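Local coordinates for conserved hypothetical protein (Bacteroides thetaiotaomicron, PDB 2HQY) that is of unknown function but binds coenzyme A and probably acts as an acyl- or aminoacyltransferase related to phosphatidylglycerol lysyltransferases, at residues 144-149 / 242-248; 154-158 / 248-253; 216-222 / 233-239. All blocks are in the same frame, centred on the assembly; numbering follows the deposited sequence.

Contact 1. Residues 144-149 / 242-248; sequences HINRFR and IDGAYAM. With COA (coenzyme A), chain C.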
loop_
_atom_site.group_PDB
_atom_site.type_symbol
_atom_site.label_atom_id
_atom_site.label_comp_id
_atom_site.label_asym_id
_atom_site.label_seq_id
_atom_site.Cartn_x
_atom_site.Cartn_y
_atom_site.Cartn_z
ATOM N N HIS A 144 23.738 24.789 20.559
ATOM C CA HIS A 144 23.965 23.818 19.472
ATOM C C HIS A 144 23.988 24.527 18.114
ATOM O O HIS A 144 24.799 24.191 17.255
ATOM C CB HIS A 144 22.904 22.706 19.412
ATOM C CG HIS A 144 22.651 22.010 20.713
ATOM N ND1 HIS A 144 23.584 21.993 21.729
ATOM C CD2 HIS A 144 21.584 21.304 21.166
ATOM C CE1 HIS A 144 23.099 21.311 22.755
ATOM N NE2 HIS A 144 21.890 20.884 22.440
ATOM N N ILE A 145 23.083 25.485 17.931
ATOM C CA ILE A 145 22.981 26.253 16.684
ATOM C C ILE A 145 24.259 27.058 16.491
ATOM O O ILE A 145 24.817 27.129 15.387
ATOM C CB ILE A 145 21.775 27.250 16.720
ATOM C CG1 ILE A 145 20.424 26.510 16.764
ATOM C CG2 ILE A 145 21.867 28.280 15.594
ATOM C CD1 ILE A 145 20.248 25.447 15.726
ATOM N N ASN A 146 24.706 27.686 17.581
ATOM C CA ASN A 146 25.877 28.554 17.549
ATOM C C ASN A 146 27.153 27.763 17.265
ATOM O O ASN A 146 27.981 28.205 16.474
ATOM C CB ASN A 146 25.998 29.332 18.866
ATOM C CG ASN A 146 24.969 30.477 18.989
ATOM O OD1 ASN A 146 24.340 30.890 18.010
ATOM N ND2 ASN A 146 24.815 30.996 20.209
ATOM N N ARG A 147 27.282 26.590 17.889
ATOM C CA ARG A 147 28.377 25.645 17.632
ATOM C C ARG A 147 28.397 25.197 16.165
ATOM O O ARG A 147 29.470 25.135 15.525
ATOM C CB ARG A 147 28.253 24.419 18.542
ATOM C CG ARG A 147 29.496 23.507 18.552
ATOM C CD ARG A 147 29.443 22.445 19.666
ATOM N N PHE A 148 27.206 24.900 15.639
ATOM C CA PHE A 148 27.072 24.523 14.239
ATOM C C PHE A 148 27.563 25.625 13.307
ATOM O O PHE A 148 28.367 25.364 12.401
ATOM C CB PHE A 148 25.634 24.143 13.902
ATOM C CG PHE A 148 25.490 23.534 12.535
ATOM C CD1 PHE A 148 25.650 22.156 12.359
ATOM C CD2 PHE A 148 25.242 24.333 11.420
ATOM C CE1 PHE A 148 25.531 21.571 11.117
ATOM C CE2 PHE A 148 25.113 23.747 10.146
ATOM C CZ PHE A 148 25.263 22.353 10.003
ATOM N N ARG A 149 27.082 26.845 13.535
ATOM C CA ARG A 149 27.469 27.997 12.719
ATOM C C ARG A 149 28.975 28.221 12.760
ATOM O O ARG A 149 29.591 28.518 11.733
ATOM C CB ARG A 149 26.736 29.264 13.172
ATOM C CG ARG A 149 25.308 29.347 12.727
ATOM C CD ARG A 149 24.606 30.570 13.310
ATOM N NE ARG A 149 23.243 30.688 12.790
ATOM C CZ ARG A 149 22.197 31.133 13.486
ATOM N NH1 ARG A 149 22.330 31.510 14.744
ATOM N NH2 ARG A 149 20.998 31.203 12.914
ATOM N N ILE A 242 27.685 14.383 11.556
ATOM C CA ILE A 242 27.656 15.848 11.570
ATOM C C ILE A 242 26.947 16.354 12.827
ATOM O O ILE A 242 25.719 16.272 12.945
ATOM C CB ILE A 242 26.994 16.437 10.297
ATOM C CG1 ILE A 242 27.526 15.755 9.021
ATOM C CG2 ILE A 242 27.155 17.977 10.240
ATOM C CD1 ILE A 242 29.008 15.969 8.745
ATOM N N ASP A 243 27.738 16.872 13.764
ATOM C CA ASP A 243 27.251 17.400 15.038
ATOM C C ASP A 243 26.427 18.682 14.835
ATOM O O ASP A 243 26.919 19.643 14.262
ATOM C CB ASP A 243 28.459 17.692 15.936
ATOM C CG ASP A 243 28.103 17.785 17.409
ATOM O OD1 ASP A 243 28.460 16.850 18.164
ATOM O OD2 ASP A 243 27.477 18.792 17.822
ATOM N N GLY A 244 25.181 18.690 15.316
ATOM C CA GLY A 244 24.342 19.904 15.269
ATOM C C GLY A 244 23.425 19.986 14.061
ATOM O O GLY A 244 22.634 20.936 13.913
ATOM N N ALA A 245 23.537 19.011 13.168
ATOM C CA ALA A 245 22.716 19.047 11.971
ATOM C C ALA A 245 21.221 18.921 12.276
ATOM O O ALA A 245 20.432 19.617 11.665
ATOM C CB ALA A 245 23.153 17.991 10.956
ATOM N N TYR A 246 20.831 18.040 13.196
ATOM C CA TYR A 246 19.405 17.965 13.582
ATOM C C TYR A 246 18.903 19.294 14.149
ATOM O O TYR A 246 17.814 19.768 13.776
ATOM C CB TYR A 246 19.142 16.830 14.586
ATOM C CG TYR A 246 18.974 15.465 13.936
ATOM C CD1 TYR A 246 19.912 14.444 14.142
ATOM C CD2 TYR A 246 17.867 15.194 13.104
ATOM C CE1 TYR A 246 19.741 13.165 13.551
ATOM C CE2 TYR A 246 17.697 13.936 12.496
ATOM C CZ TYR A 246 18.634 12.927 12.723
ATOM O OH TYR A 246 18.470 11.684 12.123
ATOM N N ALA A 247 19.696 19.915 15.028
ATOM C CA ALA A 247 19.300 21.225 15.595
ATOM C C ALA A 247 19.153 22.299 14.510
ATOM O O ALA A 247 18.174 23.068 14.514
ATOM C CB ALA A 247 20.306 21.708 16.683
ATOM N N MET A 248 20.135 22.384 13.611
ATOM C CA MET A 248 20.123 23.451 12.594
ATOM C C MET A 248 18.963 23.288 11.591
ATOM O O MET A 248 18.309 24.288 11.239
ATOM C CB MET A 248 21.451 23.568 11.848
ATOM C CG MET A 248 21.415 24.712 10.792
ATOM S SD MET A 248 21.010 26.340 11.600
ATOM C CE MET A 248 22.555 26.391 12.202
HETATM N N1A COA C . 11.179 6.068 13.069
HETATM C C2A COA C . 12.091 7.003 12.734
HETATM N N3A COA C . 13.304 7.027 13.305
HETATM C C4A COA C . 13.642 6.095 14.242
HETATM C C5A COA C . 12.722 5.117 14.606
HETATM C C6A COA C . 11.462 5.115 13.991
HETATM N N6A COA C . 10.512 4.192 14.288
HETATM N N7A COA C . 13.334 4.345 15.542
HETATM C C8A COA C . 14.587 4.823 15.743
HETATM N N9A COA C . 14.759 5.903 14.967
HETATM C C1B COA C . 16.002 6.711 14.810
HETATM C C2B COA C . 16.502 7.632 15.917
HETATM O O2B COA C . 15.950 8.939 15.781
HETATM C C3B COA C . 17.985 7.669 15.582
HETATM O O3B COA C . 18.254 8.595 14.524
HETATM P P3B COA C . 19.711 9.265 14.356
HETATM O O7A COA C . 19.715 10.322 15.458
HETATM O O8A COA C . 19.747 9.773 12.920
HETATM O O9A COA C . 20.731 8.177 14.612
HETATM C C4B COA C . 18.314 6.283 15.050
HETATM O O4B COA C . 17.074 5.780 14.541
HETATM C C5B COA C . 18.889 5.360 16.133
HETATM O O5B COA C . 18.486 5.848 17.422
HETATM P P1A COA C . 18.014 4.942 18.685
HETATM O O1A COA C . 17.210 5.834 19.606
HETATM O O2A COA C . 17.408 3.623 18.220
HETATM O O3A COA C . 19.444 4.677 19.392
HETATM O O4A COA C . 21.825 3.818 19.460
HETATM O O5A COA C . 20.125 2.838 17.723
HETATM O O HOH W 1 26.186 21.851 17.268
#

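Contact 2. Residues 154-158 / 248-253; sequences DYEYT and MINYEF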
loop_
_atom_site.group_PDB
_atom_site.type_symbol
_atom_site.label_atom_id
_atom_site.label_comp_id
_atom_site.label_asym_id
_atom_site.label_seq_id
_atom_site.Cartn_x
_atom_site.Cartn_y
_atom_site.Cartn_z
ATOM N N ASP A 154 29.794 28.259 6.504
ATOM C CA ASP A 154 29.366 28.336 5.115
ATOM C C ASP A 154 28.364 27.199 4.760
ATOM O O ASP A 154 28.220 26.759 3.601
ATOM C CB ASP A 154 30.590 28.200 4.235
ATOM C CG ASP A 154 31.351 26.915 4.503
ATOM O OD1 ASP A 154 31.000 26.179 5.467
ATOM O OD2 ASP A 154 32.330 26.667 3.758
ATOM N N TYR A 155 27.656 26.732 5.762
ATOM C CA TYR A 155 26.593 25.759 5.489
ATOM C C TYR A 155 25.533 26.392 4.564
ATOM O O TYR A 155 25.437 27.631 4.457
ATOM C CB TYR A 155 26.009 25.261 6.816
ATOM C CG TYR A 155 24.949 26.168 7.443
ATOM C CD1 TYR A 155 23.593 26.043 7.076
ATOM C CD2 TYR A 155 25.292 27.118 8.392
ATOM C CE1 TYR A 155 22.605 26.862 7.645
ATOM C CE2 TYR A 155 24.314 27.934 8.975
ATOM C CZ TYR A 155 22.995 27.813 8.584
ATOM O OH TYR A 155 22.043 28.611 9.177
ATOM N N GLU A 156 24.734 25.557 3.894
ATOM C CA GLU A 156 23.691 26.051 3.009
ATOM C C GLU A 156 22.399 25.300 3.281
ATOM O O GLU A 156 22.367 24.062 3.183
ATOM C CB GLU A 156 24.080 25.893 1.530
ATOM C CG GLU A 156 25.253 26.818 1.059
ATOM C CD GLU A 156 25.699 26.560 -0.389
ATOM O OE1 GLU A 156 25.219 25.617 -1.037
ATOM O OE2 GLU A 156 26.546 27.298 -0.892
ATOM N N TYR A 157 21.363 26.039 3.654
ATOM C CA TYR A 157 20.017 25.491 3.751
ATOM C C TYR A 157 19.244 25.819 2.472
ATOM O O TYR A 157 19.246 26.975 1.992
ATOM C CB TYR A 157 19.290 26.089 4.947
ATOM C CG TYR A 157 17.831 25.699 5.043
ATOM C CD1 TYR A 157 17.439 24.531 5.718
ATOM C CD2 TYR A 157 16.831 26.494 4.483
ATOM C CE1 TYR A 157 16.102 24.164 5.810
ATOM C CE2 TYR A 157 15.482 26.117 4.562
ATOM C CZ TYR A 157 15.132 24.946 5.221
ATOM O OH TYR A 157 13.796 24.609 5.311
ATOM N N THR A 158 18.589 24.813 1.917
ATOM C CA THR A 158 17.761 24.984 0.733
ATOM C C THR A 158 16.387 24.349 0.949
ATOM O O THR A 158 16.296 23.303 1.634
ATOM C CB THR A 158 18.396 24.319 -0.513
ATOM O OG1 THR A 158 18.839 22.995 -0.178
ATOM C CG2 THR A 158 19.568 25.143 -1.062
ATOM N N MET A 248 20.135 22.384 13.611
ATOM C CA MET A 248 20.123 23.451 12.594
ATOM C C MET A 248 18.963 23.288 11.591
ATOM O O MET A 248 18.309 24.288 11.239
ATOM C CB MET A 248 21.451 23.568 11.848
ATOM C CG MET A 248 21.415 24.712 10.792
ATOM S SD MET A 248 21.010 26.340 11.600
ATOM C CE MET A 248 22.555 26.391 12.202
ATOM N N ILE A 249 18.708 22.063 11.137
ATOM C CA ILE A 249 17.627 21.865 10.151
ATOM C C ILE A 249 16.247 22.132 10.744
ATOM O O ILE A 249 15.375 22.715 10.089
ATOM C CB ILE A 249 17.687 20.521 9.384
ATOM C CG1 ILE A 249 16.812 20.658 8.118
ATOM C CG2 ILE A 249 17.296 19.314 10.284
ATOM C CD1 ILE A 249 17.200 19.827 6.985
ATOM N N ASN A 250 16.078 21.738 12.009
ATOM C CA ASN A 250 14.875 22.027 12.779
ATOM C C ASN A 250 14.621 23.550 12.809
ATOM O O ASN A 250 13.551 24.013 12.416
ATOM C CB ASN A 250 15.075 21.425 14.186
ATOM C CG ASN A 250 13.894 21.641 15.124
ATOM O OD1 ASN A 250 13.141 22.625 15.033
ATOM N ND2 ASN A 250 13.753 20.707 16.076
ATOM N N TYR A 251 15.636 24.316 13.243
ATOM C CA TYR A 251 15.585 25.769 13.298
ATOM C C TYR A 251 15.331 26.423 11.930
ATOM O O TYR A 251 14.465 27.290 11.813
ATOM C CB TYR A 251 16.886 26.284 13.901
ATOM C CG TYR A 251 16.948 27.784 13.990
ATOM C CD1 TYR A 251 16.297 28.461 15.015
ATOM C CD2 TYR A 251 17.628 28.521 13.024
ATOM C CE1 TYR A 251 16.359 29.857 15.098
ATOM C CE2 TYR A 251 17.698 29.927 13.094
ATOM C CZ TYR A 251 17.048 30.575 14.122
ATOM O OH TYR A 251 17.122 31.966 14.173
ATOM N N GLU A 252 16.080 26.036 10.898
ATOM C CA GLU A 252 15.881 26.681 9.580
ATOM C C GLU A 252 14.478 26.414 9.049
ATOM O O GLU A 252 13.814 27.320 8.552
ATOM C CB GLU A 252 16.941 26.212 8.568
ATOM C CG GLU A 252 18.352 26.799 8.847
ATOM C CD GLU A 252 18.608 28.099 8.101
ATOM O OE1 GLU A 252 17.668 28.628 7.452
ATOM O OE2 GLU A 252 19.755 28.603 8.187
ATOM N N PHE A 253 14.016 25.164 9.147
ATOM C CA PHE A 253 12.719 24.849 8.578
ATOM C C PHE A 253 11.583 25.487 9.401
ATOM O O PHE A 253 10.601 25.931 8.810
ATOM C CB PHE A 253 12.551 23.330 8.420
ATOM C CG PHE A 253 11.254 22.927 7.735
ATOM C CD1 PHE A 253 10.948 23.396 6.459
ATOM C CD2 PHE A 253 10.359 22.083 8.375
ATOM C CE1 PHE A 253 9.766 23.019 5.816
ATOM C CE2 PHE A 253 9.162 21.696 7.753
ATOM C CZ PHE A 253 8.876 22.164 6.462
#

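Contact 3. Residues 216-222 / 233-239; sequences KIVAFTF and VHVEKAD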
loop_
_atom_site.group_PDB
_atom_site.type_symbol
_atom_site.label_atom_id
_atom_site.label_comp_id
_atom_site.label_asym_id
_atom_site.label_seq_id
_atom_site.Cartn_x
_atom_site.Cartn_y
_atom_site.Cartn_z
ATOM N N LYS A 216 27.933 18.565 0.382
ATOM C CA LYS A 216 27.028 17.408 0.382
ATOM C C LYS A 216 25.848 17.591 1.324
ATOM O O LYS A 216 25.929 18.303 2.335
ATOM C CB LYS A 216 27.758 16.101 0.701
ATOM C CG LYS A 216 28.307 15.970 2.144
ATOM C CD LYS A 216 28.574 14.473 2.481
ATOM C CE LYS A 216 29.637 14.290 3.594
ATOM N NZ LYS A 216 29.126 14.563 4.991
ATOM N N ILE A 217 24.756 16.921 0.981
ATOM C CA ILE A 217 23.593 16.912 1.842
ATOM C C ILE A 217 23.912 16.215 3.165
ATOM O O ILE A 217 24.524 15.121 3.185
ATOM C CB ILE A 217 22.368 16.259 1.168
ATOM C CG1 ILE A 217 21.162 16.327 2.108
ATOM C CG2 ILE A 217 22.668 14.796 0.738
ATOM C CD1 ILE A 217 19.840 15.812 1.450
ATOM N N VAL A 218 23.530 16.854 4.262
ATOM C CA VAL A 218 23.718 16.256 5.582
ATOM C C VAL A 218 22.431 16.143 6.414
ATOM O O VAL A 218 22.444 15.566 7.487
ATOM C CB VAL A 218 24.807 16.996 6.438
ATOM C CG1 VAL A 218 26.182 16.904 5.775
ATOM C CG2 VAL A 218 24.389 18.447 6.776
ATOM N N ALA A 219 21.331 16.726 5.942
ATOM C CA ALA A 219 20.038 16.578 6.631
ATOM C C ALA A 219 18.917 16.975 5.688
ATOM O O ALA A 219 19.153 17.765 4.771
ATOM C CB ALA A 219 19.979 17.452 7.888
ATOM N N PHE A 220 17.720 16.417 5.900
ATOM C CA PHE A 220 16.511 16.971 5.262
ATOM C C PHE A 220 15.310 16.771 6.180
ATOM O O PHE A 220 15.353 15.952 7.129
ATOM C CB PHE A 220 16.273 16.375 3.859
ATOM C CG PHE A 220 15.804 14.941 3.880
ATOM C CD1 PHE A 220 14.432 14.646 3.913
ATOM C CD2 PHE A 220 16.741 13.893 3.871
ATOM C CE1 PHE A 220 13.978 13.313 3.961
ATOM C CE2 PHE A 220 16.297 12.554 3.896
ATOM C CZ PHE A 220 14.900 12.279 3.954
ATOM N N THR A 221 14.246 17.506 5.898
ATOM C CA THR A 221 13.026 17.466 6.720
ATOM C C THR A 221 11.885 17.882 5.846
ATOM O O THR A 221 12.102 18.652 4.899
ATOM C CB THR A 221 13.165 18.402 7.978
ATOM O OG1 THR A 221 12.053 18.221 8.855
ATOM C CG2 THR A 221 13.290 19.883 7.599
ATOM N N PHE A 222 10.679 17.378 6.127
ATOM C CA PHE A 222 9.503 17.843 5.415
ATOM C C PHE A 222 8.250 17.669 6.269
ATOM O O PHE A 222 8.255 16.938 7.305
ATOM C CB PHE A 222 9.363 17.182 4.024
ATOM C CG PHE A 222 9.199 15.682 4.029
ATOM C CD1 PHE A 222 7.985 15.094 4.445
ATOM C CD2 PHE A 222 10.195 14.871 3.478
ATOM C CE1 PHE A 222 7.807 13.695 4.368
ATOM C CE2 PHE A 222 10.035 13.480 3.409
ATOM C CZ PHE A 222 8.830 12.895 3.836
ATOM N N VAL A 233 5.573 18.311 11.216
ATOM C CA VAL A 233 6.854 17.922 10.668
ATOM C C VAL A 233 6.878 16.390 10.670
ATOM O O VAL A 233 6.869 15.766 11.733
ATOM C CB VAL A 233 8.052 18.517 11.489
ATOM C CG1 VAL A 233 9.383 18.065 10.893
ATOM C CG2 VAL A 233 7.966 20.026 11.485
ATOM N N HIS A 234 6.876 15.790 9.486
ATOM C CA HIS A 234 6.695 14.321 9.372
ATOM C C HIS A 234 7.996 13.534 9.406
ATOM O O HIS A 234 8.020 12.380 9.845
ATOM C CB HIS A 234 5.888 13.942 8.113
ATOM C CG HIS A 234 4.570 14.650 8.014
ATOM N ND1 HIS A 234 3.861 15.043 9.134
ATOM C CD2 HIS A 234 3.846 15.063 6.945
ATOM C CE1 HIS A 234 2.772 15.693 8.752
ATOM N NE2 HIS A 234 2.733 15.706 7.429
ATOM N N VAL A 235 9.065 14.128 8.886
ATOM C CA VAL A 235 10.341 13.426 8.724
ATOM C C VAL A 235 11.439 14.419 9.049
ATOM O O VAL A 235 11.350 15.594 8.661
ATOM C CB VAL A 235 10.517 12.911 7.222
ATOM C CG1 VAL A 235 11.941 12.520 6.887
ATOM C CG2 VAL A 235 9.564 11.684 6.921
ATOM N N GLU A 236 12.456 13.939 9.760
ATOM C CA GLU A 236 13.709 14.659 9.905
ATOM C C GLU A 236 14.848 13.645 9.952
ATOM O O GLU A 236 14.852 12.753 10.814
ATOM C CB GLU A 236 13.653 15.502 11.191
ATOM C CG GLU A 236 14.696 16.585 11.302
ATOM C CD GLU A 236 14.546 17.349 12.617
ATOM O OE1 GLU A 236 14.100 18.518 12.577
ATOM O OE2 GLU A 236 14.819 16.750 13.688
ATOM N N LYS A 237 15.796 13.739 9.016
ATOM C CA LYS A 237 16.916 12.795 8.924
ATOM C C LYS A 237 18.197 13.565 8.793
ATOM O O LYS A 237 18.247 14.571 8.085
ATOM C CB LYS A 237 16.826 11.889 7.686
ATOM C CG LYS A 237 15.649 10.954 7.629
ATOM C CD LYS A 237 15.788 9.869 8.653
ATOM C CE LYS A 237 14.671 8.879 8.479
ATOM N NZ LYS A 237 14.748 7.921 9.589
ATOM N N ALA A 238 19.246 13.085 9.462
ATOM C CA ALA A 238 20.547 13.717 9.366
ATOM C C ALA A 238 21.661 12.675 9.355
ATOM O O ALA A 238 21.498 11.557 9.888
ATOM C CB ALA A 238 20.740 14.752 10.494
ATOM N N ASP A 239 22.747 13.024 8.661
ATOM C CA ASP A 239 24.000 12.265 8.697
ATOM C C ASP A 239 24.525 12.405 10.132
ATOM O O ASP A 239 24.743 13.516 10.635
ATOM C CB ASP A 239 24.981 12.853 7.664
ATOM C CG ASP A 239 26.322 12.139 7.620
ATOM O OD1 ASP A 239 26.687 11.397 8.557
ATOM O OD2 ASP A 239 27.048 12.365 6.630
HETATM O O HOH W 2 12.525 19.774 11.013
#

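Contact 1. Residues 144-149 / 242-248
The aromatic ring of F148 carries M248 on one face, and at its edge, in the ring plane, it meets the carbonyl oxygen of D243, with CG2 of I242 also near that plane. The face contact is a CH-pi interaction, M248 CB standing 4.0 Å from the centroid of the F148 ring and 16° off its normal. The thioether then bends back, so that CE of M248 reaches CD2 of F148 at 3.5 Å. A chi1 of -171° swings the phenyl group away from its own backbone N, off helix 139-151 and into the turn that precedes helix 245-256. There G244, in the N-cap position, lets the backbone come close: its carbonyl carbon lies 3.5 Å from CD1 of F148. One helical turn back, I145 points CD1 at the carbonyl oxygen of A247 (3.4 Å) and sets CG2 against CE of M248, while CB of H144 meets CB of A247. A water donates to the carbonyl oxygen of H144 and, weakly, to OD2 of D243, a loose bridge between the two segments. L211 and V213 of strand 207-213 also pack on F148. Away from this interface, Y246 presents the edge of its ring to coenzyme A, and its OH donates a hydrogen bond to O8A of the 3'-phosphate; the 2.4 Å between Y246 OH and O8A is so short that its exact value is doubtful. Helix 139-151 thus packs on the N-terminal end of helix 245-256, and the latter, following strand 230-238 and lying beside the cofactor, is consistent with the acetyltransferase-like (GNAT) fold of this clan.

Contact 2. Residues 154-158 / 248-253
Strand 156-158 runs at 51° to helix 248-253, their axes 9.7 Å apart at closest approach, with Y157 and E252 nearest by CA. The Y157 ring lies flat against E252: CB of E252 sits over one face, 3.6 Å from the centroid of the Y157 ring, in a CH-pi contact, and the carboxylate plane is 11° from parallel to the ring, the two side chains running antiparallel. A bend in E252 (chi2 -92°) carries its carboxylate back toward Y155, whose OH donates a very short hydrogen bond of 2.5 Å to OE2 of E252, at the ring edge. SD of M248 lies 4.7 Å from the centroid of the Y155 ring, oblique to it, a Met-aromatic contact, and 3.5 Å from Y155 OH. In the probably acetyltransferase-like fold this is helix-on-sheet packing: strand 156-159 pairs with 207-213, and I249 and F253 reach T221 on strand 216-227, the next one beyond 207-213. On either side of E252 in the sequence, F253 and I249 also meet Y157: OH of Y157 is 3.3 Å from CD1 of F253, at that ring's edge, and CE1 of Y157 meets CG1 of I249. F148 meets Y155 edge-to-face.

Contact 3. Residues 216-222 / 233-239
The carbonyl oxygen of V235 is gripped by two donors, T221 OG1 at 2.7 Å and F222 N at 3.2 Å. The hydroxyl lies in the carbonyl plane, whereas the F222 N-H is tilted from it. A chi1 of -172° turns the T221 hydroxyl to this oxygen, and a water bridges it to OE1 of E236, whose OE2 forms a salt bridge with R266. At F222 the carbonyl oxygen takes the N-H of H234 at 2.8 Å and, weakly, that of V235. The two residues H234 and V235 stand opposite the single residue F222, a classic beta bulge in this antiparallel hairpin of strands 216-227 and 230-238. Next to it F220 and K237 exchange two backbone hydrogen bonds. On the face bearing F220, F222, V235 and K237, V235 CB stands over the F222 ring, 3.9 Å from its centroid, in a CH-pi contact, and V235 CG1 lies 3.7 Å from F220 CE1. Helices 165-179 and 185-199 pack here, and K237 forms a salt bridge with E190 and a cation-pi contact with W175, both of the coenzyme A site. At the far end K216 NZ makes a weak salt bridge, 3.4 Å, to D239 OD2, while D239 OD1 is hydrogen-bonded to S241.

From the N terminus the chain passes through helix 139-151, then strand 156-159, and only after some ninety residues returns to both in helix 245-256. Contact 1 closes the loop from 144-149 to 242-248, and contact 2 that from 154-158 to 248-253; the two loops cross and share M248. The tight hairpin of contact 3 is nested inside both. Helix 245-256, which follows strand 230-238, packs on the sheet on one side and on helix 139-151 on another, though F148 also reaches the sheet. I249 meets F220 and F253 meets T221, linking contacts 2 and 3. The OH of Y246, in contact 1, has a weak hydrogen bond from A238 N of contact 3.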